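Side-chain contacts in profilin II (Acanthamoeba castellanii, PDB 1F2K), which binds monomeric actin and so tunes its polymerization, and binds PIP2, limiting formation of IP3 and diacylglycerol: residues A[50-53]-A[54-57]; A[102-106]-A[107-111]. All blocks are in the same frame, centred on the assembly; numbering follows the deposited sequence.

Interaction 1 (A[50-53]-A[54-57])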
loop_
_atom_site.group_PDB
_atom_site.type_symbol
_atom_site.label_atom_id
_atom_site.label_comp_id
_atom_site.label_asym_id
_atom_site.label_seq_id
_atom_site.Cartn_x
_atom_site.Cartn_y
_atom_site.Cartn_z
ATOM N N LYS A 50 9.009 -5.366 -9.019
ATOM C CA LYS A 50 10.072 -6.005 -9.789
ATOM C C LYS A 50 9.935 -5.599 -11.259
ATOM O O LYS A 50 10.916 -5.173 -11.872
ATOM C CB LYS A 50 9.978 -7.534 -9.680
ATOM C CG LYS A 50 10.388 -8.129 -8.326
ATOM C CD LYS A 50 11.799 -8.755 -8.299
ATOM C CE LYS A 50 12.939 -7.710 -8.346
ATOM N NZ LYS A 50 13.445 -7.416 -9.749
ATOM N N ASP A 51 8.716 -5.730 -11.802
ATOM C CA ASP A 51 8.411 -5.379 -13.191
ATOM C C ASP A 51 7.091 -4.617 -13.324
ATOM O O ASP A 51 6.003 -5.202 -13.332
ATOM C CB ASP A 51 8.332 -6.634 -14.040
ATOM C CG ASP A 51 8.132 -6.337 -15.523
ATOM O OD1 ASP A 51 7.899 -7.308 -16.276
ATOM O OD2 ASP A 51 8.220 -5.155 -15.943
ATOM N N ALA A 52 7.203 -3.304 -13.459
ATOM C CA ALA A 52 6.068 -2.393 -13.564
ATOM C C ALA A 52 5.301 -2.438 -14.877
ATOM O O ALA A 52 4.207 -1.883 -14.978
ATOM C CB ALA A 52 6.569 -1.000 -13.327
ATOM N N THR A 53 5.903 -3.079 -15.879
ATOM C CA THR A 53 5.341 -3.234 -17.220
ATOM C C THR A 53 3.855 -3.561 -17.195
ATOM O O THR A 53 3.036 -2.832 -17.760
ATOM C CB THR A 53 6.075 -4.350 -17.973
ATOM O OG1 THR A 53 7.461 -3.982 -18.164
ATOM C CG2 THR A 53 5.386 -4.612 -19.302
ATOM N N ALA A 54 3.510 -4.665 -16.548
ATOM C CA ALA A 54 2.118 -5.077 -16.421
ATOM C C ALA A 54 1.199 -3.988 -15.853
ATOM O O ALA A 54 0.151 -3.695 -16.444
ATOM C CB ALA A 54 2.036 -6.280 -15.550
ATOM N N ILE A 55 1.578 -3.396 -14.714
ATOM C CA ILE A 55 0.727 -2.370 -14.083
ATOM C C ILE A 55 0.682 -1.032 -14.834
ATOM O O ILE A 55 -0.308 -0.273 -14.773
ATOM C CB ILE A 55 1.122 -2.063 -12.563
ATOM C CG1 ILE A 55 2.528 -1.469 -12.490
ATOM C CG2 ILE A 55 0.997 -3.305 -11.695
ATOM C CD1 ILE A 55 2.733 -0.653 -11.260
ATOM N N ARG A 56 1.763 -0.720 -15.516
ATOM C CA ARG A 56 1.771 0.503 -16.271
ATOM C C ARG A 56 0.715 0.433 -17.379
ATOM O O ARG A 56 0.040 1.420 -17.646
ATOM C CB ARG A 56 3.176 0.782 -16.843
ATOM C CG ARG A 56 4.211 1.085 -15.741
ATOM C CD ARG A 56 5.584 1.376 -16.328
ATOM N NE ARG A 56 6.632 1.651 -15.326
ATOM C CZ ARG A 56 6.782 2.781 -14.609
ATOM N NH1 ARG A 56 5.947 3.839 -14.718
ATOM N NH2 ARG A 56 7.827 2.866 -13.785
ATOM N N SER A 57 0.519 -0.716 -18.014
ATOM C CA SER A 57 -0.488 -0.723 -19.077
ATOM C C SER A 57 -1.947 -0.846 -18.589
ATOM O O SER A 57 -2.871 -0.243 -19.168
ATOM C CB SER A 57 -0.152 -1.812 -20.124
ATOM O OG SER A 57 -0.520 -3.133 -19.731
HETATM O O HOH W 1 3.610 -4.391 -13.350
HETATM O O HOH W 2 5.231 -7.494 -15.762
#
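Ala52 meets Arg56 one helical turn on, through both its carbonyl and its methyl group. Arg56 N donates to Ala52 O at 2.8 Å, approaching almost in line with the Ala52 C=O bond (C=O...N 173°, N-H...O 155°). The arginine side chain then runs back over Ala52: its CG is 3.1 Å from Ala52 O, and NE ends 3.3 Å from Ala52 CB. With CG anti to the carbonyl carbon (chi1 -67°) and the chain stretched out as far as NE, the arginine passes alongside the methyl, which lies obliquely to the guanidinium. Ile55 also touches Ala52, its CG1 4.2 Å from Ala52 CB.

Ser57 N donates to Thr53 O at 3.3 Å. The Thr53 side chain faces back toward the loop. Asp51 OD2 accepts from both Thr53 OG1 and Thr53 N, the hydroxyl on the carboxylate's syn lone pair, the amide from above the carboxylate plane. This is an aspartate cap: the side chain just ahead of the turn binds an amide at the start of helix 53-58, the short helix that follows helix 39-50 and leads into strand 60-62 of the profilin sheet. Two donors on one oxygen fix the rotation of the carboxylate, and the amino-terminal end of the helix would probably favour its negative charge.

Ala54 N, in the first turn of the helix, is linked weakly through water 2 to Asp51 OD1. A shorter bridge runs through water 1, which donates to Asp51 O at 2.5 Å and accepts from Ile55 N at 2.6 Å. On the inner side, Ala52, Ile55 and Arg56 all rest against Ala72 of strand 65-72, while Ile55 O accepts a hydrogen bond from the hydroxyl OG1 of Thr69.

Interaction 2 (A[102-106]-A[107-111])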
loop_
_atom_site.group_PDB
_atom_site.type_symbol
_atom_site.label_atom_id
_atom_site.label_comp_id
_atom_site.label_asym_id
_atom_site.label_seq_id
_atom_site.Cartn_x
_atom_site.Cartn_y
_atom_site.Cartn_z
ATOM N N GLU A 102 -11.285 11.049 -0.592
ATOM C CA GLU A 102 -11.454 12.437 -0.960
ATOM C C GLU A 102 -10.852 13.403 0.056
ATOM O O GLU A 102 -10.015 14.244 -0.297
ATOM C CB GLU A 102 -12.943 12.725 -1.085
ATOM C CG GLU A 102 -13.571 12.162 -2.344
ATOM C CD GLU A 102 -14.264 13.262 -3.153
ATOM O OE1 GLU A 102 -14.636 14.291 -2.509
ATOM O OE2 GLU A 102 -14.438 13.090 -4.396
ATOM N N LYS A 103 -11.307 13.261 1.308
ATOM C CA LYS A 103 -10.906 14.098 2.447
ATOM C C LYS A 103 -9.415 14.157 2.768
ATOM O O LYS A 103 -8.994 14.977 3.580
ATOM C CB LYS A 103 -11.644 13.659 3.727
ATOM C CG LYS A 103 -13.142 13.954 3.777
ATOM C CD LYS A 103 -13.979 12.857 3.105
ATOM C CE LYS A 103 -15.409 12.852 3.665
ATOM N NZ LYS A 103 -16.342 11.908 2.961
ATOM N N ILE A 104 -8.613 13.308 2.130
ATOM C CA ILE A 104 -7.176 13.286 2.398
ATOM C C ILE A 104 -6.243 13.750 1.279
ATOM O O ILE A 104 -6.440 13.455 0.106
ATOM C CB ILE A 104 -6.729 11.875 2.889
ATOM C CG1 ILE A 104 -7.365 11.607 4.262
ATOM C CG2 ILE A 104 -5.191 11.798 2.992
ATOM C CD1 ILE A 104 -7.528 10.101 4.650
ATOM N N GLN A 105 -5.216 14.487 1.696
ATOM C CA GLN A 105 -4.184 15.029 0.828
ATOM C C GLN A 105 -3.301 13.883 0.383
ATOM O O GLN A 105 -2.627 13.290 1.216
ATOM C CB GLN A 105 -3.304 15.959 1.638
ATOM C CG GLN A 105 -3.796 17.351 1.798
ATOM C CD GLN A 105 -3.203 18.264 0.758
ATOM O OE1 GLN A 105 -3.425 18.067 -0.463
ATOM N NE2 GLN A 105 -2.433 19.275 1.218
ATOM N N PRO A 106 -3.274 13.561 -0.917
ATOM C CA PRO A 106 -2.422 12.456 -1.371
ATOM C C PRO A 106 -1.048 12.405 -0.753
ATOM O O PRO A 106 -0.664 11.389 -0.200
ATOM C CB PRO A 106 -2.396 12.650 -2.877
ATOM C CG PRO A 106 -3.902 12.953 -3.147
ATOM C CD PRO A 106 -4.186 13.993 -1.995
ATOM N N GLY A 107 -0.316 13.508 -0.827
ATOM C CA GLY A 107 1.014 13.577 -0.237
ATOM C C GLY A 107 1.025 13.416 1.281
ATOM O O GLY A 107 2.060 13.124 1.861
ATOM N N THR A 108 -0.106 13.646 1.944
ATOM C CA THR A 108 -0.180 13.444 3.388
ATOM C C THR A 108 -0.136 11.934 3.613
ATOM O O THR A 108 0.506 11.433 4.535
ATOM C CB THR A 108 -1.508 13.982 3.967
ATOM O OG1 THR A 108 -1.460 15.399 4.017
ATOM C CG2 THR A 108 -1.759 13.474 5.367
ATOM N N ALA A 109 -0.832 11.207 2.750
ATOM C CA ALA A 109 -0.870 9.775 2.896
ATOM C C ALA A 109 0.478 9.154 2.520
ATOM O O ALA A 109 0.873 8.168 3.130
ATOM C CB ALA A 109 -1.995 9.190 2.031
ATOM N N ALA A 110 1.175 9.735 1.533
ATOM C CA ALA A 110 2.428 9.171 1.067
ATOM C C ALA A 110 3.445 9.311 2.175
ATOM O O ALA A 110 4.243 8.421 2.394
ATOM C CB ALA A 110 2.922 9.921 -0.185
ATOM N N ASN A 111 3.425 10.457 2.850
ATOM C CA ASN A 111 4.349 10.719 3.939
ATOM C C ASN A 111 4.173 9.671 5.069
ATOM O O ASN A 111 5.125 9.063 5.531
ATOM C CB ASN A 111 4.137 12.138 4.494
ATOM C CG ASN A 111 4.665 13.224 3.566
ATOM O OD1 ASN A 111 5.375 12.938 2.576
ATOM N ND2 ASN A 111 4.348 14.490 3.891
HETATM O O HOH W 3 -1.257 16.479 -1.190
#
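Gln105 and Thr108 meet through backbone and side chain alike. Gln105 occupies the N-cap of helix 106-121, and its carbonyl accepts twice. Ala109 N, at 3.1 Å from Gln105 O, gives the regular helical bond, nearly straight on the carbonyl (C=O...N 165°). Thr108 N comes closer to the same oxygen, 2.6 Å, but from above the carbonyl plane, 50° out of it, as a tighter turn would bring it. The next carbonyl continues the helix, with Ala110 N bonded to Pro106 O at 3.0 Å in the carbonyl plane and Ala109 N adding a weak bond to that oxygen.

Among the side chains, Thr108 lies across Gln105 at about a right angle. Its hydroxyl is placed anti to the carbonyl carbon (chi1 -75°), which directs Thr108 OG1 onto the aliphatic base of the glutamine, 3.1 Å from Gln105 CB. Beyond CG the glutamine bends away from the helix. Apolar contact is lighter: Ile104 CG2 reaches Ala109 CB at 4.2 Å, and both side chains pack on other parts of the same chain, Ile104 on Thr17 and Ala109 on Val16, Tyr100 and Ile87. The first turn of the carboxy-terminal helix of the profilin fold is thereby laid against strands 84-90 and 94-100.

Water supplies the remaining link. Water 3 accepts from Gly107 N at 3.1 Å and donates weakly to Gln105 OE1; a weak water bridge thus joins the outward-turned glutamine amide to the first turn.

Pro106, the first helical residue, has no amide hydrogen to offer, so the polar needs of this helix start fall to the amides of Gly107, Thr108 and Ala109, one met by water and two by the Gln105 carbonyl.

Both interactions are helix starts on the surface of one profilin chain, but they begin different helices: interaction 1 opens the short helix 53-58, interaction 2 the long carboxy-terminal helix 106-121. Their centres are 24 Å apart and their nearest atoms about 15 Å, so they do not touch. An aspartate side chain caps the start in 50-57, whereas in 102-111 the N-cap Gln105 has no direct side-chain bond to a first-turn amide, and water 3 takes up Gly107 N. Interaction 2 lies nearer the functional sites: its loop holds Lys103, trimethylated in the natural protein but not in this structure, and the Ala110 side chain is about 9 Å from that of the actin-binding Lys115.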